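Local coordinates for angiotensin-converting enzyme (Anopheles gambiae, PDB 6S1Y), which is a zinc metalloprotease of the angiotensin-converting enzyme family that probably trims short peptides by hydrolysis near their C-terminal end, at residues A[123-128]-A[152-157]; A[215-220]-A[578-583]; A[222-227]-A[585-590]; A[241-246]-A[468-473]. All blocks are in the same frame, centred on the assembly; numbering follows the deposited sequence.

Contact 1: residues A[123-128]-A[152-157]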
# COMPACT_ATOMS: atom_id res chain seq x y z
N CYS A 123 2.54 -3.62 -27.36
CA CYS A 123 2.58 -2.84 -28.59
C CYS A 123 1.74 -1.57 -28.46
O CYS A 123 0.66 -1.56 -27.86
CB CYS A 123 2.08 -3.68 -29.76
SG CYS A 123 3.14 -5.11 -30.15
N ALA A 124 2.24 -0.49 -29.04
CA ALA A 124 1.55 0.78 -28.92
C ALA A 124 0.23 0.73 -29.69
O ALA A 124 0.09 0.05 -30.71
CB ALA A 124 2.42 1.92 -29.44
N TYR A 125 -0.76 1.45 -29.14
CA TYR A 125 -2.04 1.59 -29.81
C TYR A 125 -1.81 2.14 -31.20
O TYR A 125 -1.23 3.22 -31.36
CB TYR A 125 -2.94 2.52 -28.98
CG TYR A 125 -4.36 2.72 -29.49
CD1 TYR A 125 -5.24 1.67 -29.57
CD2 TYR A 125 -4.81 3.99 -29.85
CE1 TYR A 125 -6.53 1.85 -30.02
CE2 TYR A 125 -6.11 4.18 -30.29
CZ TYR A 125 -6.96 3.10 -30.37
OH TYR A 125 -8.26 3.24 -30.81
N GLY A 126 -2.23 1.39 -32.21
CA GLY A 126 -2.11 1.83 -33.58
C GLY A 126 -0.74 1.66 -34.22
O GLY A 126 -0.61 1.93 -35.43
N ASP A 127 0.28 1.21 -33.47
CA ASP A 127 1.62 0.98 -34.03
C ASP A 127 2.20 -0.35 -33.57
O ASP A 127 2.91 -0.41 -32.56
CB ASP A 127 2.55 2.13 -33.65
CG ASP A 127 3.91 2.00 -34.33
OD1 ASP A 127 4.04 1.13 -35.21
OD2 ASP A 127 4.84 2.76 -33.99
N ALA A 128 1.98 -1.40 -34.37
CA ALA A 128 2.51 -2.73 -34.08
C ALA A 128 4.02 -2.82 -34.22
O ALA A 128 4.58 -3.88 -33.90
CB ALA A 128 1.88 -3.77 -35.00
N LEU A 152 -7.45 4.14 -23.98
CA LEU A 152 -7.45 3.61 -22.62
C LEU A 152 -8.02 2.20 -22.58
O LEU A 152 -7.47 1.32 -21.91
CB LEU A 152 -8.24 4.54 -21.72
CG LEU A 152 -7.59 5.92 -21.56
CD1 LEU A 152 -8.61 6.89 -21.02
CD2 LEU A 152 -6.41 5.83 -20.64
N LYS A 153 -9.10 1.95 -23.31
CA LYS A 153 -9.70 0.62 -23.30
C LYS A 153 -8.75 -0.43 -23.88
O LYS A 153 -8.58 -1.52 -23.31
CB LYS A 153 -11.03 0.65 -24.05
CG LYS A 153 -11.56 -0.71 -24.38
CD LYS A 153 -13.04 -0.64 -24.70
CE LYS A 153 -13.31 0.05 -26.01
NZ LYS A 153 -14.74 0.50 -26.04
N TYR A 154 -8.09 -0.11 -25.00
CA TYR A 154 -7.11 -1.02 -25.58
C TYR A 154 -6.04 -1.40 -24.55
O TYR A 154 -5.76 -2.58 -24.33
CB TYR A 154 -6.47 -0.38 -26.82
CG TYR A 154 -5.17 -1.05 -27.29
CD1 TYR A 154 -5.20 -2.16 -28.10
CD2 TYR A 154 -3.93 -0.54 -26.91
CE1 TYR A 154 -4.03 -2.77 -28.53
CE2 TYR A 154 -2.76 -1.14 -27.32
CZ TYR A 154 -2.81 -2.26 -28.14
OH TYR A 154 -1.64 -2.86 -28.56
N TYR A 155 -5.45 -0.41 -23.89
CA TYR A 155 -4.38 -0.75 -22.96
C TYR A 155 -4.91 -1.49 -21.75
O TYR A 155 -4.22 -2.35 -21.19
CB TYR A 155 -3.60 0.49 -22.53
CG TYR A 155 -2.69 1.05 -23.62
CD1 TYR A 155 -1.56 0.35 -24.06
CD2 TYR A 155 -2.96 2.28 -24.20
CE1 TYR A 155 -0.73 0.87 -25.05
CE2 TYR A 155 -2.16 2.79 -25.19
CZ TYR A 155 -1.04 2.10 -25.61
OH TYR A 155 -0.26 2.65 -26.60
N TRP A 156 -6.10 -1.13 -21.28
CA TRP A 156 -6.69 -1.87 -20.16
C TRP A 156 -6.83 -3.34 -20.53
O TRP A 156 -6.38 -4.22 -19.79
CB TRP A 156 -8.04 -1.26 -19.79
CG TRP A 156 -8.64 -1.78 -18.53
CD1 TRP A 156 -8.71 -1.14 -17.33
CD2 TRP A 156 -9.28 -3.05 -18.34
NE1 TRP A 156 -9.37 -1.94 -16.39
CE2 TRP A 156 -9.72 -3.11 -17.00
CE3 TRP A 156 -9.53 -4.15 -19.18
CZ2 TRP A 156 -10.37 -4.23 -16.47
CZ3 TRP A 156 -10.18 -5.27 -18.65
CH2 TRP A 156 -10.60 -5.29 -17.31
N VAL A 157 -7.40 -3.62 -21.71
CA VAL A 157 -7.58 -4.99 -22.18
C VAL A 157 -6.24 -5.70 -22.36
O VAL A 157 -6.07 -6.86 -21.95
CB VAL A 157 -8.38 -5.00 -23.49
CG1 VAL A 157 -8.35 -6.40 -24.13
CG2 VAL A 157 -9.83 -4.53 -23.21
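The shortest polar bond across this contact runs from Tyr-154 OH to the carbonyl oxygen of Cys-123, 2.7 Å away. The oxygen lies at the edge of the Tyr-154 ring, near its plane, while the hydroxyl approaches from above the carbonyl plane, 46° out of it. A second phenol works in the reverse sense: Tyr-155 OH accepts the backbone N-H of Tyr-125 at 2.9 Å, and the angle of 177° at the hydrogen makes that bond almost straight. Two successive residues of helix 149-163 thus hold one peptide donor and one peptide acceptor of the loop. Their first torsions differ, CG of Tyr-154 being anti to the backbone N and CG of Tyr-155 anti to the carbonyl carbon, yet CD2 of Tyr-154 comes to lie over the centre of the Tyr-155 ring. The gripped loop contains a type II beta turn from Ala-124 to Asp-127, with Gly-126 at positive phi, and the disulfide from Cys-123 to Cys-131 ties its base. Tyr-125 leans back from the turn onto the helix, its CD1 3.5 Å from CG of Tyr-154. The two ring planes meet obliquely at 48°, with centroids 5.3 Å apart. Tyr-155 also packs against Ile-142 and Phe-143 of helix 135-145.

Contact 2: residues A[215-220]-A[578-583]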
# COMPACT_ATOMS: atom_id res chain seq x y z
N ARG A 215 -18.81 4.78 3.76
CA ARG A 215 -19.63 4.61 2.56
C ARG A 215 -20.42 5.86 2.18
O ARG A 215 -20.41 6.22 0.99
CB ARG A 215 -20.57 3.41 2.76
CG ARG A 215 -21.44 3.09 1.55
CD ARG A 215 -22.60 2.09 1.88
NE ARG A 215 -23.36 2.52 3.05
CZ ARG A 215 -24.25 3.52 3.03
NH1 ARG A 215 -24.87 3.87 4.15
NH2 ARG A 215 -24.50 4.18 1.91
N PRO A 216 -21.10 6.57 3.09
CA PRO A 216 -21.91 7.70 2.62
C PRO A 216 -21.05 8.77 1.98
O PRO A 216 -21.44 9.40 0.98
CB PRO A 216 -22.61 8.20 3.90
CG PRO A 216 -22.54 7.05 4.85
CD PRO A 216 -21.22 6.38 4.54
N LEU A 217 -19.87 9.01 2.55
CA LEU A 217 -18.96 9.99 1.97
C LEU A 217 -18.43 9.49 0.64
O LEU A 217 -18.47 10.22 -0.37
CB LEU A 217 -17.84 10.29 2.99
CG LEU A 217 -18.46 10.57 4.39
CD1 LEU A 217 -18.77 9.32 5.25
CD2 LEU A 217 -17.61 11.54 5.22
N TYR A 218 -17.98 8.24 0.59
CA TYR A 218 -17.50 7.70 -0.67
C TYR A 218 -18.58 7.75 -1.75
O TYR A 218 -18.29 8.03 -2.92
CB TYR A 218 -17.00 6.28 -0.48
CG TYR A 218 -16.61 5.67 -1.82
CD1 TYR A 218 -15.45 6.07 -2.45
CD2 TYR A 218 -17.42 4.74 -2.48
CE1 TYR A 218 -15.09 5.58 -3.67
CE2 TYR A 218 -17.05 4.21 -3.71
CZ TYR A 218 -15.86 4.65 -4.30
OH TYR A 218 -15.45 4.18 -5.52
N GLU A 219 -19.85 7.51 -1.39
CA GLU A 219 -20.87 7.49 -2.44
C GLU A 219 -21.17 8.90 -2.95
O GLU A 219 -21.42 9.07 -4.15
CB GLU A 219 -22.13 6.77 -1.94
CG GLU A 219 -21.84 5.25 -1.74
CD GLU A 219 -23.04 4.39 -1.35
OE1 GLU A 219 -22.95 3.18 -1.63
OE2 GLU A 219 -24.03 4.89 -0.76
N GLN A 220 -21.12 9.91 -2.10
CA GLN A 220 -21.25 11.27 -2.60
C GLN A 220 -20.11 11.63 -3.55
O GLN A 220 -20.33 12.27 -4.58
CB GLN A 220 -21.32 12.26 -1.43
CG GLN A 220 -22.57 12.10 -0.56
CD GLN A 220 -23.84 12.37 -1.33
OE1 GLN A 220 -23.93 13.35 -2.08
NE2 GLN A 220 -24.84 11.50 -1.16
N PRO A 578 -15.54 18.64 5.64
CA PRO A 578 -15.88 19.79 4.78
C PRO A 578 -16.17 19.38 3.34
O PRO A 578 -17.08 19.93 2.70
CB PRO A 578 -14.65 20.70 4.90
CG PRO A 578 -14.00 20.31 6.22
CD PRO A 578 -14.25 18.83 6.34
N LEU A 579 -15.44 18.40 2.82
CA LEU A 579 -15.73 17.92 1.48
C LEU A 579 -17.10 17.23 1.44
O LEU A 579 -17.90 17.47 0.53
CB LEU A 579 -14.64 16.95 1.01
CG LEU A 579 -14.89 16.29 -0.35
CD1 LEU A 579 -14.88 17.37 -1.44
CD2 LEU A 579 -13.87 15.19 -0.67
N TYR A 580 -17.37 16.38 2.44
CA TYR A 580 -18.65 15.68 2.52
C TYR A 580 -19.82 16.66 2.50
O TYR A 580 -20.82 16.41 1.81
CB TYR A 580 -18.70 14.84 3.79
CG TYR A 580 -19.96 14.03 3.99
CD1 TYR A 580 -20.52 13.30 2.96
CD2 TYR A 580 -20.58 13.95 5.25
CE1 TYR A 580 -21.67 12.53 3.15
CE2 TYR A 580 -21.73 13.17 5.46
CZ TYR A 580 -22.27 12.46 4.40
OH TYR A 580 -23.42 11.70 4.60
N GLN A 581 -19.74 17.75 3.28
CA GLN A 581 -20.83 18.71 3.32
C GLN A 581 -21.01 19.39 1.97
O GLN A 581 -22.13 19.62 1.53
CB GLN A 581 -20.61 19.75 4.41
CG GLN A 581 -20.46 19.20 5.81
CD GLN A 581 -21.66 18.35 6.26
OE1 GLN A 581 -22.81 18.65 5.93
NE2 GLN A 581 -21.38 17.29 7.01
N TRP A 582 -19.91 19.68 1.29
CA TRP A 582 -20.02 20.36 0.01
C TRP A 582 -20.64 19.44 -1.04
O TRP A 582 -21.51 19.86 -1.79
CB TRP A 582 -18.65 20.86 -0.44
CG TRP A 582 -18.74 21.71 -1.65
CD1 TRP A 582 -19.01 23.05 -1.70
CD2 TRP A 582 -18.58 21.28 -3.01
NE1 TRP A 582 -19.00 23.48 -3.00
CE2 TRP A 582 -18.75 22.41 -3.82
CE3 TRP A 582 -18.29 20.06 -3.60
CZ2 TRP A 582 -18.65 22.35 -5.21
CZ3 TRP A 582 -18.18 20.01 -4.97
CH2 TRP A 582 -18.35 21.15 -5.76
N LEU A 583 -20.23 18.17 -1.06
CA LEU A 583 -20.77 17.23 -2.04
C LEU A 583 -22.25 17.00 -1.84
O LEU A 583 -23.01 16.94 -2.81
CB LEU A 583 -20.01 15.91 -1.96
CG LEU A 583 -18.53 15.93 -2.40
CD1 LEU A 583 -17.84 14.64 -1.98
CD2 LEU A 583 -18.44 16.13 -3.90
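Leu-217 and the ring of Tyr-580 meet at about a right angle, the leucine branch standing over one face of the phenol. Its CG lies 3.8 Å from the ring centroid and 14° off the ring normal, which is the geometry of a CH-pi contact. CD2 of Leu-217 reaches further toward the root of the ring, 3.6 Å from CG of Tyr-580. The tyrosine carries its CG anti to its own backbone N, a setting that extends the ring across to helix 203-233. There its edge meets the CG of Gln-220, 3.8 Å from CE1 of Tyr-580, and the glutamine amide plane is turned 63° from the ring. At the far end the Tyr-580 hydroxyl rests against CB of Pro-216, at 3.7 Å. One turn along, Gln-220 and Leu-583 touch through their CB atoms, 3.9 Å apart. Leu-583 also packs against Leu-221 and Tyr-224, so it continues the apolar seam along the same helix. All these direct contacts are van der Waals or CH-pi in kind. The short helical segments have axes 9.6 Å apart at closest approach and an angle of 55° between their N-to-C directions. This is interhelical packing within the largely helical fold of the angiotensin-converting enzyme family, joining helix 203-233 to helix 577-590 near the C-terminal end of the chain.

Contact 3: residues A[222-227]-A[585-590]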
# COMPACT_ATOMS: atom_id res chain seq x y z
N HIS A 222 -17.98 9.54 -5.33
CA HIS A 222 -18.26 8.74 -6.52
C HIS A 222 -19.31 9.38 -7.40
O HIS A 222 -19.18 9.40 -8.63
CB HIS A 222 -18.72 7.35 -6.07
CG HIS A 222 -19.19 6.47 -7.18
ND1 HIS A 222 -20.38 6.68 -7.84
CD2 HIS A 222 -18.62 5.38 -7.75
CE1 HIS A 222 -20.51 5.77 -8.78
NE2 HIS A 222 -19.46 4.97 -8.74
N ALA A 223 -20.38 9.91 -6.80
CA ALA A 223 -21.46 10.47 -7.61
C ALA A 223 -21.02 11.74 -8.32
O ALA A 223 -21.42 12.00 -9.46
CB ALA A 223 -22.67 10.75 -6.72
N TYR A 224 -20.20 12.56 -7.67
CA TYR A 224 -19.72 13.78 -8.33
C TYR A 224 -18.77 13.45 -9.47
O TYR A 224 -18.90 13.97 -10.57
CB TYR A 224 -19.05 14.69 -7.30
CG TYR A 224 -18.69 16.05 -7.88
CD1 TYR A 224 -19.64 17.05 -7.96
CD2 TYR A 224 -17.43 16.30 -8.41
CE1 TYR A 224 -19.35 18.28 -8.52
CE2 TYR A 224 -17.10 17.55 -8.95
CZ TYR A 224 -18.07 18.53 -9.01
OH TYR A 224 -17.79 19.75 -9.55
N VAL A 225 -17.82 12.54 -9.23
CA VAL A 225 -16.88 12.16 -10.28
C VAL A 225 -17.63 11.62 -11.48
O VAL A 225 -17.37 12.00 -12.63
CB VAL A 225 -15.86 11.13 -9.75
CG1 VAL A 225 -14.98 10.57 -10.86
CG2 VAL A 225 -15.00 11.76 -8.66
N ARG A 226 -18.59 10.72 -11.25
CA ARG A 226 -19.36 10.17 -12.36
C ARG A 226 -20.09 11.26 -13.13
O ARG A 226 -20.12 11.25 -14.36
CB ARG A 226 -20.33 9.12 -11.83
CG ARG A 226 -21.35 8.58 -12.86
CD ARG A 226 -22.17 7.43 -12.29
NE ARG A 226 -23.04 7.82 -11.19
CZ ARG A 226 -23.76 6.97 -10.46
NH1 ARG A 226 -23.70 5.68 -10.73
NH2 ARG A 226 -24.53 7.41 -9.47
N TYR A 227 -20.69 12.22 -12.42
CA TYR A 227 -21.36 13.32 -13.10
C TYR A 227 -20.40 14.09 -14.00
O TYR A 227 -20.72 14.40 -15.15
CB TYR A 227 -22.01 14.23 -12.06
CG TYR A 227 -22.56 15.50 -12.64
CD1 TYR A 227 -21.76 16.64 -12.77
CD2 TYR A 227 -23.87 15.58 -13.04
CE1 TYR A 227 -22.27 17.81 -13.32
CE2 TYR A 227 -24.39 16.72 -13.57
CZ TYR A 227 -23.60 17.83 -13.71
OH TYR A 227 -24.16 18.93 -14.25
N GLU A 585 -24.57 18.93 -0.82
CA GLU A 585 -25.33 20.02 -1.41
C GLU A 585 -25.14 20.10 -2.92
O GLU A 585 -26.11 20.31 -3.66
CB GLU A 585 -24.94 21.34 -0.74
CG GLU A 585 -25.75 22.55 -1.21
CD GLU A 585 -27.26 22.38 -1.02
OE1 GLU A 585 -28.02 23.00 -1.81
OE2 GLU A 585 -27.70 21.63 -0.10
N GLU A 586 -23.90 19.91 -3.41
CA GLU A 586 -23.64 20.10 -4.84
C GLU A 586 -24.27 18.99 -5.67
O GLU A 586 -24.81 19.26 -6.75
CB GLU A 586 -22.14 20.21 -5.09
CG GLU A 586 -21.74 20.50 -6.53
CD GLU A 586 -21.98 21.95 -6.97
OE1 GLU A 586 -21.65 22.23 -8.15
OE2 GLU A 586 -22.44 22.79 -6.17
N ASN A 587 -24.23 17.73 -5.21
CA ASN A 587 -24.92 16.67 -5.94
C ASN A 587 -26.43 16.93 -6.01
O ASN A 587 -27.06 16.71 -7.05
CB ASN A 587 -24.64 15.30 -5.30
CG ASN A 587 -23.19 14.80 -5.56
OD1 ASN A 587 -22.61 15.10 -6.60
ND2 ASN A 587 -22.63 14.06 -4.62
N LYS A 588 -27.03 17.43 -4.92
CA LYS A 588 -28.44 17.80 -4.96
C LYS A 588 -28.69 18.90 -5.99
O LYS A 588 -29.63 18.81 -6.78
CB LYS A 588 -28.93 18.27 -3.58
CG LYS A 588 -29.08 17.18 -2.48
CD LYS A 588 -29.26 17.85 -1.08
CE LYS A 588 -29.21 16.86 0.09
NZ LYS A 588 -30.52 16.15 0.32
N ARG A 589 -27.86 19.94 -5.98
CA ARG A 589 -28.03 21.04 -6.93
C ARG A 589 -27.95 20.54 -8.36
O ARG A 589 -28.73 20.94 -9.22
CB ARG A 589 -26.98 22.13 -6.72
CG ARG A 589 -27.20 23.11 -5.58
CD ARG A 589 -26.08 24.15 -5.61
NE ARG A 589 -25.80 24.79 -4.33
CZ ARG A 589 -26.30 25.97 -3.94
NH1 ARG A 589 -27.14 26.64 -4.71
NH2 ARG A 589 -25.97 26.46 -2.76
N LEU A 590 -26.97 19.70 -8.65
CA LEU A 590 -26.72 19.31 -10.03
C LEU A 590 -27.68 18.23 -10.51
O LEU A 590 -27.82 18.05 -11.72
CB LEU A 590 -25.28 18.81 -10.18
CG LEU A 590 -24.13 19.76 -9.85
CD1 LEU A 590 -22.84 18.95 -9.71
CD2 LEU A 590 -24.00 20.77 -10.91
O HOH W 1 -19.63 21.37 -9.70
O HOH W 2 -26.73 19.65 -13.63
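The axes of the two helical segments approach to 10.1 Å with 42° between their N-to-C directions, and the nearest CA atoms are those of Tyr-224 and Asn-587. Leu-590 fills the angle between two tyrosines. Its CD1 sits over one face of the Tyr-227 ring, 4.1 Å from the centroid and offset toward the rim, a CH-pi contact, and the same methyl lies 3.7 Å from CE1 of Tyr-224. CG of Glu-586 approaches that CE1 atom as well. Two waters bridge the phenols to the other helix: one lies 2.5 Å from Tyr-224 OH and donates to Glu-586 OE1, while the other lies 2.7 Å from Tyr-227 OH and donates to the carbonyl oxygen of Leu-590. The amide of Asn-587 is held from one side, its ND2 donating to the carbonyl oxygen of Gln-220. Its OD1 is buried at the edge of the Tyr-224 ring, 3.7 Å from CB of Tyr-224, and has no polar partner in the model. Behind this interface, Val-225 turns to Tyr-422 and Val-426 of helix 414-429, while His-222 and Arg-226 pack on Ile-244 of strand 244-245, which places helix 203-233 between helix 577-590 and the strand.

Contact 4: residues A[241-246]-A[468-473]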
# COMPACT_ATOMS: atom_id res chain seq x y z
N THR A 241 -26.21 6.20 -14.08
CA THR A 241 -26.72 5.41 -12.96
C THR A 241 -25.94 4.15 -12.70
O THR A 241 -26.12 3.55 -11.63
CB THR A 241 -28.17 4.98 -13.22
OG1 THR A 241 -28.21 4.25 -14.45
CG2 THR A 241 -29.11 6.18 -13.27
N GLY A 242 -25.13 3.68 -13.64
CA GLY A 242 -24.37 2.48 -13.46
C GLY A 242 -22.99 2.75 -12.89
O GLY A 242 -22.61 3.89 -12.64
N PRO A 243 -22.22 1.70 -12.67
CA PRO A 243 -20.85 1.87 -12.19
C PRO A 243 -20.01 2.63 -13.20
O PRO A 243 -20.30 2.64 -14.40
CB PRO A 243 -20.34 0.43 -12.01
CG PRO A 243 -21.57 -0.43 -11.99
CD PRO A 243 -22.58 0.28 -12.88
N ILE A 244 -18.94 3.27 -12.71
CA ILE A 244 -18.06 4.07 -13.57
C ILE A 244 -17.16 3.12 -14.36
O ILE A 244 -16.51 2.26 -13.75
CB ILE A 244 -17.22 5.03 -12.74
CG1 ILE A 244 -18.10 6.00 -11.96
CG2 ILE A 244 -16.25 5.78 -13.63
CD1 ILE A 244 -17.32 6.76 -10.91
N PRO A 245 -17.08 3.27 -15.70
CA PRO A 245 -16.03 2.55 -16.46
C PRO A 245 -14.66 2.85 -15.89
O PRO A 245 -14.21 3.99 -15.95
CB PRO A 245 -16.17 3.11 -17.89
CG PRO A 245 -17.58 3.67 -17.95
CD PRO A 245 -17.92 4.12 -16.56
N MET A 246 -13.96 1.85 -15.35
CA MET A 246 -12.78 2.12 -14.55
C MET A 246 -11.60 2.64 -15.36
O MET A 246 -10.71 3.24 -14.77
CB MET A 246 -12.38 0.85 -13.78
CG MET A 246 -11.91 -0.26 -14.65
SD MET A 246 -11.87 -1.82 -13.76
CE MET A 246 -10.47 -1.51 -12.64
N GLY A 468 -18.13 0.66 -6.95
CA GLY A 468 -18.95 1.21 -8.01
C GLY A 468 -18.19 1.50 -9.27
O GLY A 468 -18.44 2.52 -9.92
N VAL A 469 -17.24 0.62 -9.63
CA VAL A 469 -16.49 0.71 -10.89
C VAL A 469 -16.55 -0.65 -11.56
O VAL A 469 -16.77 -1.68 -10.91
CB VAL A 469 -15.02 1.15 -10.68
CG1 VAL A 469 -14.98 2.45 -9.93
CG2 VAL A 469 -14.22 0.09 -9.97
N GLU A 470 -16.31 -0.65 -12.87
CA GLU A 470 -16.46 -1.87 -13.66
C GLU A 470 -15.47 -1.86 -14.82
O GLU A 470 -15.06 -0.79 -15.29
CB GLU A 470 -17.90 -2.02 -14.21
CG GLU A 470 -18.27 -0.99 -15.29
CD GLU A 470 -19.72 -1.08 -15.77
OE1 GLU A 470 -20.54 -1.80 -15.12
OE2 GLU A 470 -20.03 -0.44 -16.82
N PRO A 471 -15.13 -3.03 -15.35
CA PRO A 471 -14.30 -3.11 -16.55
C PRO A 471 -14.92 -2.37 -17.72
O PRO A 471 -16.14 -2.22 -17.81
CB PRO A 471 -14.25 -4.62 -16.83
CG PRO A 471 -14.53 -5.29 -15.53
CD PRO A 471 -15.47 -4.37 -14.82
N PRO A 472 -14.08 -1.95 -18.68
CA PRO A 472 -14.59 -1.28 -19.88
C PRO A 472 -15.19 -2.20 -20.92
O PRO A 472 -15.78 -1.72 -21.90
CB PRO A 472 -13.33 -0.61 -20.42
CG PRO A 472 -12.26 -1.64 -20.10
CD PRO A 472 -12.62 -2.14 -18.73
N VAL A 473 -15.00 -3.52 -20.79
CA VAL A 473 -15.52 -4.51 -21.72
C VAL A 473 -16.07 -5.65 -20.88
O VAL A 473 -15.76 -5.79 -19.70
CB VAL A 473 -14.45 -5.05 -22.68
CG1 VAL A 473 -13.89 -3.95 -23.59
CG2 VAL A 473 -13.34 -5.73 -21.88
O HOH W 3 -21.89 1.28 -16.40
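Glu-470 has its CG between the backbone N and the carbonyl carbon (chi1 69°), and the chain beyond is extended, so that the carboxylate is carried across Pro-243 at about a right angle. OE1 of Glu-470 comes to 3.6 Å from CG of the proline. Met-246 takes the corresponding first torsion (chi1 67°), which lays its CG 3.3 Å from the carbonyl oxygen of Glu-470, with SD following beside that peptide. The backbones between them form a short parallel pair, Ile-244 opposite Val-469 and Pro-245 opposite Glu-470. Three bonds define the register: Ile-244 N to Gly-468 O at 2.9 Å, Glu-470 N to Ile-244 O at 3.0 Å, and Met-246 N to Glu-470 O at 2.9 Å. The second is the most bent, 146° at the hydrogen, and Ile-244 O also receives a CA-H contact from Val-469. Pro-245 has no N-H to give, yet the pairing is intact because the bonds use the residues flanking it. Gly-468, at positive phi, turns the chain out of helix 455-467 into its strand, and its oxygen also accepts from His-222 NE2. A water donates to both Pro-243 O, at 2.9 Å, and Glu-470 OE2, while Ser-599 bonds OE1. These two neutral partners fix the carboxylate's orientation; Lys-601 is only a long, weak ion-pair partner, which probably compensates its charge only in part.

How the contacts relate
From the N terminus, contact 1 closes first, a short loop holding helix 135-145, and it is complete before the others open. Helix 203-233 then supplies the first segments of contacts 2 and 3, whose partners lie on helix 577-590; their segments alternate along the chain, so the two loops cross. Contact 4 opens at strand 244-245, just after that helix, and closes at strand 469-470, nested inside both. Contacts 2 and 3 join through Gln-220 and Asn-587. Arg-226 and His-222 of contact 3 bond to Gly-242 and Gly-468 of contact 4, and Trp-156 of contact 1 packs on Met-246 and Pro-472, linking helix 149-163 to the strand pair.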